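Local coordinates for protein PaiA Acetyltransferase (PDB 3K9U) that transfers an acetyl group from acetyl coenzyme A to polyamine substrates, helping to protect the cell against polyamine toxicity, at residues A87-L92 with T106-A111; E43-E48 with R91-P96; I78-I83 with K113-K118. One frame throughout, in Å; residues are numbered along the deposited sequence.

In the fold
The three contacts lie within one GNAT acetyltransferase fold. Contact 1 and contact 3 are neighbours, with centres about 7 Å apart. Both pack helix 103-118 against the central mixed sheet, contact 1 on strand 86-94 and contact 3 on the adjacent strand 73-83. Contact 2 begins earliest in the chain, at residue 43, and its segments alternate with those of contact 3. Contact 1 is nested inside the loop that contact 3 closes. Contact 2 shares Arg-91 and Leu-92 with contact 1. Its centre is about 15 Å from that of contact 1 and 19 Å from that of contact 3. Contacts 1 and 2 touch acetyl coenzyme A, so strand 86-94 links the helix packing to the cofactor.

Contact 1 (A87-L92 with T106-A111); sequences AELLRL and TLLLEA. With ACO (acetyl coenzyme *a), chain G.
Leu-107 and Leu-108 of helix 103-118 meet Leu-92 and Leu-89 of strand 86-94. Leu-107 comes first. Its CD1 methyl lies 3.8 Å from Leu-92 CD1, and its CB also approaches that methyl. The two side chains cross obliquely. With CG anti to the backbone N (chi1 176°), the branched end of Leu-92 reaches both the helix and the cofactor. CD1 meets the helix, while CG packs 3.6 Å from the cofactor methyl CEP. The leucine therefore lies between helix 103-118 and the pantetheine arm.

Leu-108 follows. Its CD1 rests 3.8 Å from Leu-89 CD1, and the two side chains cross at about a right angle. Leu-89 also touches the cofactor: its CD2 lies 4.1 Å from CH3 of the acetyl group. All four leucines are buried. The contact between the segments is wholly apolar.

The strand backbone binds the cofactor at Leu-92. Leu-92 O accepts a bond from ACO N4P at 2.7 Å. Leu-92 N gives a weak one to the acetyl oxygen ACO O at 3.2 Å, with an N-H...acceptor angle of 135°. Just before it, Leu-90 and Arg-91 both face Glu-79 in a classic beta bulge. Such a bulge is a familiar feature of this strand in GNAT enzymes, where it helps expose backbone groups to the cofactor.

The contact belongs to the beta-alpha-beta unit of strand 86-94, helix 103-118 and strand 122-128. Leu-89 also packs on Cys-123 and Leu-125 of strand 122-128, while Leu-107 reaches Ile-78 of strand 73-83 and Ile-5 of strand 3-7.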
loop_
_atom_site.group_PDB
_atom_site.type_symbol
_atom_site.label_atom_id
_atom_site.label_comp_id
_atom_site.label_asym_id
_atom_site.label_seq_id
_atom_site.Cartn_x
_atom_site.Cartn_y
_atom_site.Cartn_z
ATOM N N ALA A 87 -19.709 9.390 20.074
ATOM C CA ALA A 87 -19.315 8.285 19.204
ATOM C C ALA A 87 -17.971 7.680 19.627
ATOM O O ALA A 87 -17.058 8.390 20.049
ATOM C CB ALA A 87 -19.241 8.752 17.759
ATOM N N GLU A 88 -17.840 6.371 19.506
ATOM C CA GLU A 88 -16.526 5.757 19.593
ATOM C C GLU A 88 -16.253 5.036 18.267
ATOM O O GLU A 88 -17.084 4.250 17.781
ATOM C CB GLU A 88 -16.367 4.824 20.796
ATOM C CG GLU A 88 -14.972 4.162 20.735
ATOM C CD GLU A 88 -14.402 3.606 22.036
ATOM O OE1 GLU A 88 -15.128 3.372 23.005
ATOM O OE2 GLU A 88 -13.178 3.374 22.049
ATOM N N LEU A 89 -15.122 5.373 17.657
ATOM C CA LEU A 89 -14.676 4.715 16.444
ATOM C C LEU A 89 -13.873 3.499 16.890
ATOM O O LEU A 89 -12.767 3.625 17.415
ATOM C CB LEU A 89 -13.832 5.668 15.589
ATOM C CG LEU A 89 -13.634 5.270 14.113
ATOM C CD1 LEU A 89 -12.952 6.412 13.305
ATOM C CD2 LEU A 89 -12.822 3.978 13.991
ATOM N N LEU A 90 -14.453 2.321 16.750
ATOM C CA LEU A 90 -13.850 1.127 17.333
ATOM C C LEU A 90 -12.897 0.469 16.385
ATOM O O LEU A 90 -11.944 -0.129 16.817
ATOM C CB LEU A 90 -14.906 0.090 17.728
ATOM C CG LEU A 90 -15.909 0.516 18.796
ATOM C CD1 LEU A 90 -17.076 -0.499 18.808
ATOM C CD2 LEU A 90 -15.247 0.650 20.186
ATOM N N ARG A 91 -13.167 0.577 15.092
ATOM C CA ARG A 91 -12.575 -0.321 14.099
ATOM C C ARG A 91 -12.577 0.311 12.699
ATOM O O ARG A 91 -13.626 0.750 12.227
ATOM C CB ARG A 91 -13.439 -1.592 14.082
ATOM C CG ARG A 91 -12.701 -2.871 14.190
ATOM C CD ARG A 91 -13.257 -3.839 15.223
ATOM N NE ARG A 91 -14.676 -4.224 15.161
ATOM C CZ ARG A 91 -15.157 -5.463 14.959
ATOM N NH1 ARG A 91 -16.468 -5.674 15.038
ATOM N NH2 ARG A 91 -14.371 -6.501 14.652
ATOM N N LEU A 92 -11.425 0.320 12.032
ATOM C CA LEU A 92 -11.340 0.755 10.637
ATOM C C LEU A 92 -10.149 0.132 9.964
ATOM O O LEU A 92 -9.006 0.486 10.260
ATOM C CB LEU A 92 -11.227 2.282 10.553
ATOM C CG LEU A 92 -11.033 2.951 9.204
ATOM C CD1 LEU A 92 -12.115 2.530 8.293
ATOM C CD2 LEU A 92 -11.033 4.467 9.358
ATOM N N THR A 106 -13.450 7.834 2.913
ATOM C CA THR A 106 -14.830 7.685 2.488
ATOM C C THR A 106 -15.662 6.979 3.535
ATOM O O THR A 106 -16.763 7.405 3.829
ATOM C CB THR A 106 -14.922 6.936 1.175
ATOM O OG1 THR A 106 -14.124 7.625 0.217
ATOM C CG2 THR A 106 -16.377 6.864 0.665
ATOM N N LEU A 107 -15.110 5.924 4.128
ATOM C CA LEU A 107 -15.774 5.241 5.228
ATOM C C LEU A 107 -16.007 6.210 6.389
ATOM O O LEU A 107 -17.126 6.328 6.880
ATOM C CB LEU A 107 -14.967 4.011 5.698
ATOM C CG LEU A 107 -15.182 2.752 4.867
ATOM C CD1 LEU A 107 -14.082 1.707 5.115
ATOM C CD2 LEU A 107 -16.532 2.164 5.136
ATOM N N LEU A 108 -14.967 6.938 6.795
ATOM C CA LEU A 108 -15.112 7.960 7.842
ATOM C C LEU A 108 -16.157 9.012 7.509
ATOM O O LEU A 108 -16.962 9.405 8.376
ATOM C CB LEU A 108 -13.793 8.664 8.098
ATOM C CG LEU A 108 -13.744 9.641 9.280
ATOM C CD1 LEU A 108 -14.081 8.944 10.636
ATOM C CD2 LEU A 108 -12.361 10.295 9.332
ATOM N N LEU A 109 -16.168 9.473 6.264
ATOM C CA LEU A 109 -17.137 10.499 5.877
ATOM C C LEU A 109 -18.593 10.001 5.911
ATOM O O LEU A 109 -19.496 10.761 6.269
ATOM C CB LEU A 109 -16.785 11.126 4.535
ATOM C CG LEU A 109 -15.601 12.126 4.622
ATOM C CD1 LEU A 109 -15.060 12.477 3.229
ATOM C CD2 LEU A 109 -16.019 13.410 5.407
ATOM N N GLU A 110 -18.805 8.725 5.587
ATOM C CA GLU A 110 -20.145 8.146 5.642
ATOM C C GLU A 110 -20.604 8.026 7.079
ATOM O O GLU A 110 -21.743 8.354 7.409
ATOM C CB GLU A 110 -20.193 6.767 4.972
ATOM C CG GLU A 110 -20.209 6.836 3.461
ATOM C CD GLU A 110 -21.432 7.585 2.940
ATOM O OE1 GLU A 110 -22.591 7.206 3.261
ATOM O OE2 GLU A 110 -21.219 8.568 2.228
ATOM N N ALA A 111 -19.706 7.571 7.940
ATOM C CA ALA A 111 -20.016 7.520 9.367
ATOM C C ALA A 111 -20.371 8.911 9.876
ATOM O O ALA A 111 -21.408 9.078 10.503
ATOM C CB ALA A 111 -18.858 6.939 10.174
HETATM N N1A ACO G . 1.402 3.668 3.895
HETATM C C2A ACO G . 1.658 4.705 4.730
HETATM N N3A ACO G . 0.713 5.592 5.090
HETATM C C4A ACO G . -0.559 5.476 4.667
HETATM C C5A ACO G . -0.869 4.365 3.770
HETATM C C6A ACO G . 0.204 3.427 3.402
HETATM N N6A ACO G . -0.010 2.379 2.568
HETATM N N7A ACO G . -2.154 4.459 3.483
HETATM C C8A ACO G . -2.629 5.540 4.122
HETATM N N9A ACO G . -1.688 6.148 4.859
HETATM C C1B ACO G . -1.924 7.395 5.657
HETATM C C2B ACO G . -0.985 8.555 5.319
HETATM O O2B ACO G . -0.836 9.464 6.441
HETATM C C3B ACO G . -1.675 9.270 4.194
HETATM O O3B ACO G . -1.266 10.648 4.109
HETATM P P3B ACO G . -0.062 10.996 3.062
HETATM O O7A ACO G . -0.764 10.988 1.764
HETATM O O8A ACO G . 0.942 9.865 3.250
HETATM O O9A ACO G . 0.380 12.345 3.603
HETATM C C4B ACO G . -3.149 9.038 4.473
HETATM O O4B ACO G . -3.222 7.921 5.369
HETATM C C5B ACO G . -3.963 8.738 3.232
HETATM O O5B ACO G . -5.364 8.958 3.453
HETATM P P1A ACO G . -6.468 7.937 2.877
HETATM O O1A ACO G . -6.131 7.548 1.445
HETATM O O2A ACO G . -7.845 8.472 3.168
HETATM O O3A ACO G . -6.168 6.675 3.857
HETATM P P2A ACO G . -6.762 5.185 3.595
HETATM O O4A ACO G . -5.563 4.291 3.382
HETATM O O5A ACO G . -7.906 5.225 2.588
HETATM O O6A ACO G . -7.404 4.833 5.004
HETATM C CBP ACO G . -6.594 3.666 6.922
HETATM C CCP ACO G . -6.683 5.008 6.219
HETATM C CDP ACO G . -5.900 3.840 8.258
HETATM C CEP ACO G . -8.027 3.203 7.173
HETATM C CAP ACO G . -5.859 2.632 6.038
HETATM O OAP ACO G . -4.561 3.094 5.644
HETATM C C9P ACO G . -5.709 1.284 6.687
HETATM O O9P ACO G . -6.640 0.499 6.661
HETATM N N8P ACO G . -4.565 1.042 7.280
HETATM C C7P ACO G . -4.271 -0.164 8.021
HETATM C C6P ACO G . -5.178 -0.422 9.214
HETATM C C5P ACO G . -5.195 0.677 10.255
HETATM O O5P ACO G . -4.177 1.236 10.636
HETATM N N4P ACO G . -6.390 0.966 10.776
HETATM C C3P ACO G . -6.548 1.910 11.880
HETATM C C2P ACO G . -6.498 1.167 13.207
HETATM S S1P ACO G . -6.958 2.192 14.572
HETATM C C ACO G . -8.607 1.875 14.787
HETATM O O ACO G . -9.123 0.987 14.118
HETATM C CH3 ACO G . -9.424 2.644 15.808
#

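Contact 2 (E43-E48 with R91-P96); sequences EKYSKE and RLYLKP. With ACO (acetyl coenzyme *a), chain G.
Tyr-45 OH accepts a hydrogen bond from Arg-91 NH2 at 3.1 Å, with an N-H...acceptor angle of 151°. The hydroxyl sits at the guanidinium edge, tilted 20° out of its plane. NH2 of Arg-91 also comes 3.3 Å from Tyr-45 CE1 and lies as close to CZ, approaching the ring obliquely. The ring and guanidinium planes are 44° apart, and the two side chains run past each other in opposite directions. Arg-91 bends at chi2 and chi3, and its CD comes 3.5 Å from Tyr-45 OH. The same guanidinium is gripped by salt bridges from NE to Glu-79, its strongest polar partner, and from NH1 to Glu-53, which fix its rotation.

Tyr-93 makes a more distant approach, with CD2 4.4 Å from Tyr-45 OH. The edge of its ring receives Arg-91 CG in plane. Elsewhere on the ring, Tyr-93 CD1 lies 3.6 Å from ACO C6P of the pantetheine arm.

Both Arg-91 and Tyr-93 lie on strand 86-94, the cofactor-binding strand of the GNAT fold. Beyond Tyr-93, Leu-94 N gives a hydrogen bond of 3.0 Å to the pantetheine carbonyl ACO O9P. Leu-94 CD1 lies 3.6 Å from ACO O5A of the pyrophosphate.

Further out, Tyr-93 OH is hydrogen-bonded to Tyr-28 OH. Tyr-45 is the first residue to leave helical geometry after helix 34-44. Ser-46 is the N-cap of helix 47-59, with its OG bonded to Lys-49 N. Leu-50 of that helix packs against both Tyr-45 and Arg-91.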
loop_
_atom_site.group_PDB
_atom_site.type_symbol
_atom_site.label_atom_id
_atom_site.label_comp_id
_atom_site.label_asym_id
_atom_site.label_seq_id
_atom_site.Cartn_x
_atom_site.Cartn_y
_atom_site.Cartn_z
ATOM N N GLU A 43 -9.892 -15.122 17.699
ATOM C CA GLU A 43 -10.856 -14.871 18.770
ATOM C C GLU A 43 -11.858 -13.756 18.428
ATOM O O GLU A 43 -13.076 -13.942 18.526
ATOM C CB GLU A 43 -10.100 -14.596 20.069
ATOM C CG GLU A 43 -9.233 -15.824 20.480
ATOM C CD GLU A 43 -8.751 -15.804 21.930
ATOM O OE1 GLU A 43 -8.084 -14.825 22.328
ATOM O OE2 GLU A 43 -9.043 -16.769 22.676
ATOM N N LYS A 44 -11.353 -12.619 17.977
ATOM C CA LYS A 44 -12.200 -11.486 17.703
ATOM C C LYS A 44 -12.888 -11.651 16.378
ATOM O O LYS A 44 -13.974 -11.152 16.213
ATOM C CB LYS A 44 -11.407 -10.177 17.711
ATOM C CG LYS A 44 -11.270 -9.561 19.092
ATOM C CD LYS A 44 -10.618 -10.507 20.135
ATOM C CE LYS A 44 -10.002 -9.719 21.307
ATOM N NZ LYS A 44 -9.347 -10.601 22.342
ATOM N N TYR A 45 -12.288 -12.392 15.450
ATOM C CA TYR A 45 -12.889 -12.573 14.136
ATOM C C TYR A 45 -13.363 -14.013 13.832
ATOM O O TYR A 45 -13.447 -14.409 12.692
ATOM C CB TYR A 45 -11.945 -12.005 13.042
ATOM C CG TYR A 45 -11.828 -10.489 13.112
ATOM C CD1 TYR A 45 -12.731 -9.667 12.434
ATOM C CD2 TYR A 45 -10.838 -9.876 13.876
ATOM C CE1 TYR A 45 -12.648 -8.267 12.509
ATOM C CE2 TYR A 45 -10.748 -8.475 13.963
ATOM C CZ TYR A 45 -11.660 -7.675 13.271
ATOM O OH TYR A 45 -11.590 -6.284 13.352
ATOM N N SER A 46 -13.729 -14.779 14.849
ATOM C CA SER A 46 -14.424 -16.031 14.623
ATOM C C SER A 46 -15.745 -15.778 13.881
ATOM O O SER A 46 -16.359 -14.722 14.047
ATOM C CB SER A 46 -14.745 -16.716 15.964
ATOM O OG SER A 46 -15.844 -16.061 16.576
ATOM N N LYS A 47 -16.178 -16.762 13.091
ATOM C CA LYS A 47 -17.501 -16.736 12.458
ATOM C C LYS A 47 -18.636 -16.383 13.465
ATOM O O LYS A 47 -19.478 -15.543 13.177
ATOM C CB LYS A 47 -17.826 -18.086 11.805
ATOM C CG LYS A 47 -17.046 -18.313 10.493
ATOM C CD LYS A 47 -17.469 -19.602 9.745
ATOM C CE LYS A 47 -16.848 -19.674 8.348
ATOM N NZ LYS A 47 -15.429 -20.189 8.286
ATOM N N GLU A 48 -18.654 -17.026 14.622
ATOM C CA GLU A 48 -19.807 -16.889 15.494
ATOM C C GLU A 48 -19.862 -15.472 16.075
ATOM O O GLU A 48 -20.910 -14.827 16.068
ATOM C CB GLU A 48 -19.791 -17.927 16.605
ATOM C CG GLU A 48 -20.101 -19.322 16.149
ATOM C CD GLU A 48 -19.041 -19.887 15.218
ATOM O OE1 GLU A 48 -17.854 -19.557 15.399
ATOM O OE2 GLU A 48 -19.400 -20.652 14.305
ATOM N N ARG A 91 -13.167 0.577 15.092
ATOM C CA ARG A 91 -12.575 -0.321 14.099
ATOM C C ARG A 91 -12.577 0.311 12.699
ATOM O O ARG A 91 -13.626 0.750 12.227
ATOM C CB ARG A 91 -13.439 -1.592 14.082
ATOM C CG ARG A 91 -12.701 -2.871 14.190
ATOM C CD ARG A 91 -13.257 -3.839 15.223
ATOM N NE ARG A 91 -14.676 -4.224 15.161
ATOM C CZ ARG A 91 -15.157 -5.463 14.959
ATOM N NH1 ARG A 91 -16.468 -5.674 15.038
ATOM N NH2 ARG A 91 -14.371 -6.501 14.652
ATOM N N LEU A 92 -11.425 0.320 12.032
ATOM C CA LEU A 92 -11.340 0.755 10.637
ATOM C C LEU A 92 -10.149 0.132 9.964
ATOM O O LEU A 92 -9.006 0.486 10.260
ATOM C CB LEU A 92 -11.227 2.282 10.553
ATOM C CG LEU A 92 -11.033 2.951 9.204
ATOM C CD1 LEU A 92 -12.115 2.530 8.293
ATOM C CD2 LEU A 92 -11.033 4.467 9.358
ATOM N N TYR A 93 -10.429 -0.779 9.042
ATOM C CA TYR A 93 -9.399 -1.586 8.412
ATOM C C TYR A 93 -9.722 -1.802 6.937
ATOM O O TYR A 93 -10.846 -2.151 6.606
ATOM C CB TYR A 93 -9.274 -2.951 9.125
ATOM C CG TYR A 93 -8.726 -2.857 10.525
ATOM C CD1 TYR A 93 -7.358 -2.773 10.750
ATOM C CD2 TYR A 93 -9.574 -2.809 11.626
ATOM C CE1 TYR A 93 -6.847 -2.657 12.020
ATOM C CE2 TYR A 93 -9.069 -2.696 12.911
ATOM C CZ TYR A 93 -7.709 -2.634 13.102
ATOM O OH TYR A 93 -7.195 -2.523 14.368
ATOM N N LEU A 94 -8.723 -1.599 6.075
ATOM C CA LEU A 94 -8.786 -1.928 4.661
ATOM C C LEU A 94 -7.753 -3.006 4.345
ATOM O O LEU A 94 -6.718 -3.101 5.038
ATOM C CB LEU A 94 -8.406 -0.726 3.817
ATOM C CG LEU A 94 -9.139 0.578 4.101
ATOM C CD1 LEU A 94 -8.633 1.739 3.158
ATOM C CD2 LEU A 94 -10.646 0.347 3.985
ATOM N N LYS A 95 -7.996 -3.749 3.257
ATOM C CA LYS A 95 -6.958 -4.546 2.617
ATOM C C LYS A 95 -5.791 -3.643 2.282
ATOM O O LYS A 95 -5.992 -2.558 1.730
ATOM C CB LYS A 95 -7.439 -5.182 1.314
ATOM C CG LYS A 95 -8.213 -6.466 1.448
ATOM C CD LYS A 95 -8.408 -7.167 0.039
ATOM C CE LYS A 95 -7.248 -8.136 -0.428
ATOM N NZ LYS A 95 -6.325 -7.616 -1.535
ATOM N N PRO A 96 -4.557 -4.098 2.571
ATOM C CA PRO A 96 -3.378 -3.226 2.394
ATOM C C PRO A 96 -3.235 -2.629 1.015
ATOM O O PRO A 96 -2.838 -1.459 0.874
ATOM C CB PRO A 96 -2.206 -4.149 2.703
ATOM C CG PRO A 96 -2.823 -5.176 3.665
ATOM C CD PRO A 96 -4.223 -5.381 3.221
HETATM N N1A ACO G . 1.402 3.668 3.895
HETATM C C2A ACO G . 1.658 4.705 4.730
HETATM N N3A ACO G . 0.713 5.592 5.090
HETATM C C4A ACO G . -0.559 5.476 4.667
HETATM C C5A ACO G . -0.869 4.365 3.770
HETATM C C6A ACO G . 0.204 3.427 3.402
HETATM N N6A ACO G . -0.010 2.379 2.568
HETATM N N7A ACO G . -2.154 4.459 3.483
HETATM C C8A ACO G . -2.629 5.540 4.122
HETATM N N9A ACO G . -1.688 6.148 4.859
HETATM C C1B ACO G . -1.924 7.395 5.657
HETATM C C2B ACO G . -0.985 8.555 5.319
HETATM O O2B ACO G . -0.836 9.464 6.441
HETATM C C3B ACO G . -1.675 9.270 4.194
HETATM O O3B ACO G . -1.266 10.648 4.109
HETATM P P3B ACO G . -0.062 10.996 3.062
HETATM O O7A ACO G . -0.764 10.988 1.764
HETATM O O8A ACO G . 0.942 9.865 3.250
HETATM O O9A ACO G . 0.380 12.345 3.603
HETATM C C4B ACO G . -3.149 9.038 4.473
HETATM O O4B ACO G . -3.222 7.921 5.369
HETATM C C5B ACO G . -3.963 8.738 3.232
HETATM O O5B ACO G . -5.364 8.958 3.453
HETATM P P1A ACO G . -6.468 7.937 2.877
HETATM O O1A ACO G . -6.131 7.548 1.445
HETATM O O2A ACO G . -7.845 8.472 3.168
HETATM O O3A ACO G . -6.168 6.675 3.857
HETATM P P2A ACO G . -6.762 5.185 3.595
HETATM O O4A ACO G . -5.563 4.291 3.382
HETATM O O5A ACO G . -7.906 5.225 2.588
HETATM O O6A ACO G . -7.404 4.833 5.004
HETATM C CBP ACO G . -6.594 3.666 6.922
HETATM C CCP ACO G . -6.683 5.008 6.219
HETATM C CDP ACO G . -5.900 3.840 8.258
HETATM C CEP ACO G . -8.027 3.203 7.173
HETATM C CAP ACO G . -5.859 2.632 6.038
HETATM O OAP ACO G . -4.561 3.094 5.644
HETATM C C9P ACO G . -5.709 1.284 6.687
HETATM O O9P ACO G . -6.640 0.499 6.661
HETATM N N8P ACO G . -4.565 1.042 7.280
HETATM C C7P ACO G . -4.271 -0.164 8.021
HETATM C C6P ACO G . -5.178 -0.422 9.214
HETATM C C5P ACO G . -5.195 0.677 10.255
HETATM O O5P ACO G . -4.177 1.236 10.636
HETATM N N4P ACO G . -6.390 0.966 10.776
HETATM C C3P ACO G . -6.548 1.910 11.880
HETATM C C2P ACO G . -6.498 1.167 13.207
HETATM S S1P ACO G . -6.958 2.192 14.572
HETATM C C ACO G . -8.607 1.875 14.787
HETATM O O ACO G . -9.123 0.987 14.118
HETATM C CH3 ACO G . -9.424 2.644 15.808
#

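Contact 3 (I78-I83 with K113-K118); sequences IELKII and KIMKKK
Leu-80 and Met-115 cross at about a right angle. The terminal methyl of Met-115 makes the touch: its CE lies 3.6 Å from Leu-80 CD2. The methionine chain is extended at chi2 but bends at chi3 (-98°). That bend turns CE out of the line of the chain and brings it against the leucine branch. Both residues are buried.

Ile-82 and Lys-118 form a second pair with a slanted crossing. Here Ile-82 CD1 meets the aliphatic part of the lysine, 3.8 Å from Lys-118 CD. The lysine is extended through chi2 and chi3, so its methylene chain passes the isoleucine before it bends at chi4. These two residues are partly exposed, so the contact grades from a buried methionine-leucine pair to a less enclosed isoleucine-lysine pair.

This is plain packing of the last turns of helix 103-118 on strand 73-83, with the side chain of Leu-80 about 9 Å from the bound cofactor, nearest atoms. Leu-80 also packs on Ala-111 earlier in the helix and on Leu-64 of strand 63-70. Met-115 reaches Ala-87 of strand 86-94, so the helix end lies against two adjacent strands of the sheet.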
loop_
_atom_site.group_PDB
_atom_site.type_symbol
_atom_site.label_atom_id
_atom_site.label_comp_id
_atom_site.label_asym_id
_atom_site.label_seq_id
_atom_site.Cartn_x
_atom_site.Cartn_y
_atom_site.Cartn_z
ATOM N N ILE A 78 -15.783 -0.340 8.710
ATOM C CA ILE A 78 -15.673 0.573 9.819
ATOM C C ILE A 78 -16.747 0.226 10.835
ATOM O O ILE A 78 -17.840 -0.191 10.458
ATOM C CB ILE A 78 -15.802 2.044 9.348
ATOM C CG1 ILE A 78 -15.318 2.996 10.445
ATOM C CG2 ILE A 78 -17.241 2.347 8.901
ATOM C CD1 ILE A 78 -15.378 4.525 10.091
ATOM N N GLU A 79 -16.419 0.352 12.120
ATOM C CA GLU A 79 -17.357 0.109 13.203
ATOM C C GLU A 79 -17.329 1.291 14.165
ATOM O O GLU A 79 -16.273 1.673 14.636
ATOM C CB GLU A 79 -17.018 -1.190 13.963
ATOM C CG GLU A 79 -18.085 -1.561 15.077
ATOM C CD GLU A 79 -17.803 -2.874 15.830
ATOM O OE1 GLU A 79 -16.709 -3.026 16.443
ATOM O OE2 GLU A 79 -18.689 -3.766 15.815
ATOM N N LEU A 80 -18.491 1.859 14.452
ATOM C CA LEU A 80 -18.614 2.874 15.504
ATOM C C LEU A 80 -19.802 2.632 16.418
ATOM O O LEU A 80 -20.840 2.199 15.948
ATOM C CB LEU A 80 -18.771 4.271 14.909
ATOM C CG LEU A 80 -17.843 4.677 13.786
ATOM C CD1 LEU A 80 -18.526 4.394 12.476
ATOM C CD2 LEU A 80 -17.528 6.161 13.951
ATOM N N LYS A 81 -19.643 2.929 17.706
ATOM C CA LYS A 81 -20.728 2.872 18.686
ATOM C C LYS A 81 -21.079 4.269 19.190
ATOM O O LYS A 81 -20.195 5.090 19.502
ATOM C CB LYS A 81 -20.356 2.017 19.903
ATOM C CG LYS A 81 -21.054 0.625 20.005
ATOM C CD LYS A 81 -20.102 -0.565 19.676
ATOM C CE LYS A 81 -20.842 -1.903 19.506
ATOM N NZ LYS A 81 -20.091 -3.112 20.045
ATOM N N ILE A 82 -22.377 4.531 19.297
ATOM C CA ILE A 82 -22.837 5.758 19.915
ATOM C C ILE A 82 -23.441 5.430 21.246
ATOM O O ILE A 82 -24.344 4.602 21.307
ATOM C CB ILE A 82 -23.883 6.456 19.038
ATOM C CG1 ILE A 82 -23.201 6.921 17.739
ATOM C CG2 ILE A 82 -24.646 7.593 19.853
ATOM C CD1 ILE A 82 -24.119 7.031 16.547
ATOM N N ILE A 83 -22.945 6.092 22.297
ATOM C CA ILE A 83 -23.450 5.970 23.667
ATOM C C ILE A 83 -23.515 7.345 24.297
ATOM O O ILE A 83 -22.597 8.141 24.143
ATOM C CB ILE A 83 -22.505 5.159 24.569
ATOM C CG1 ILE A 83 -22.285 3.756 24.029
ATOM C CG2 ILE A 83 -23.069 5.070 26.001
ATOM C CD1 ILE A 83 -21.053 3.108 24.602
ATOM N N LYS A 113 -21.427 11.509 8.360
ATOM C CA LYS A 113 -22.697 11.970 7.800
ATOM C C LYS A 113 -23.866 11.446 8.656
ATOM O O LYS A 113 -24.827 12.176 8.921
ATOM C CB LYS A 113 -22.820 11.537 6.327
ATOM C CG LYS A 113 -24.233 11.577 5.762
ATOM C CD LYS A 113 -24.245 11.393 4.256
ATOM C CE LYS A 113 -25.647 11.753 3.690
ATOM N NZ LYS A 113 -25.620 12.115 2.225
ATOM N N ILE A 114 -23.751 10.194 9.120
ATOM C CA ILE A 114 -24.782 9.581 9.983
ATOM C C ILE A 114 -24.778 10.175 11.399
ATOM O O ILE A 114 -25.845 10.435 11.959
ATOM C CB ILE A 114 -24.624 8.041 10.054
ATOM C CG1 ILE A 114 -24.884 7.435 8.668
ATOM C CG2 ILE A 114 -25.568 7.450 11.063
ATOM C CD1 ILE A 114 -24.352 6.072 8.527
ATOM N N MET A 115 -23.585 10.381 11.954
ATOM C CA MET A 115 -23.405 11.105 13.217
ATOM C C MET A 115 -24.034 12.496 13.148
ATOM O O MET A 115 -24.747 12.929 14.069
ATOM C CB MET A 115 -21.909 11.216 13.566
ATOM C CG MET A 115 -21.284 9.863 14.031
ATOM S SD MET A 115 -19.479 9.875 14.209
ATOM C CE MET A 115 -18.919 9.172 12.677
ATOM N N LYS A 116 -23.803 13.180 12.032
ATOM C CA LYS A 116 -24.349 14.536 11.832
ATOM C C LYS A 116 -25.870 14.564 11.919
ATOM O O LYS A 116 -26.422 15.407 12.612
ATOM C CB LYS A 116 -23.911 15.083 10.483
ATOM C CG LYS A 116 -24.221 16.552 10.228
ATOM C CD LYS A 116 -23.717 16.952 8.823
ATOM C CE LYS A 116 -23.252 18.392 8.769
ATOM N NZ LYS A 116 -24.354 19.286 9.097
ATOM N N LYS A 117 -26.546 13.654 11.223
ATOM C CA LYS A 117 -28.014 13.595 11.276
ATOM C C LYS A 117 -28.552 13.219 12.674
ATOM O O LYS A 117 -29.666 13.622 13.043
ATOM C CB LYS A 117 -28.598 12.674 10.180
ATOM C CG LYS A 117 -28.251 11.179 10.307
ATOM C CD LYS A 117 -29.228 10.245 9.520
ATOM C CE LYS A 117 -29.021 8.747 9.873
ATOM N NZ LYS A 117 -29.286 7.814 8.714
ATOM N N LYS A 118 -27.759 12.469 13.445
ATOM C CA LYS A 118 -28.116 12.121 14.834
ATOM C C LYS A 118 -27.803 13.225 15.831
ATOM O O LYS A 118 -28.362 13.238 16.925
ATOM C CB LYS A 118 -27.422 10.827 15.270
ATOM C CG LYS A 118 -28.048 9.612 14.629
ATOM C CD LYS A 118 -27.289 8.328 14.916
ATOM C CE LYS A 118 -27.962 7.158 14.199
ATOM N NZ LYS A 118 -29.493 7.279 14.203
#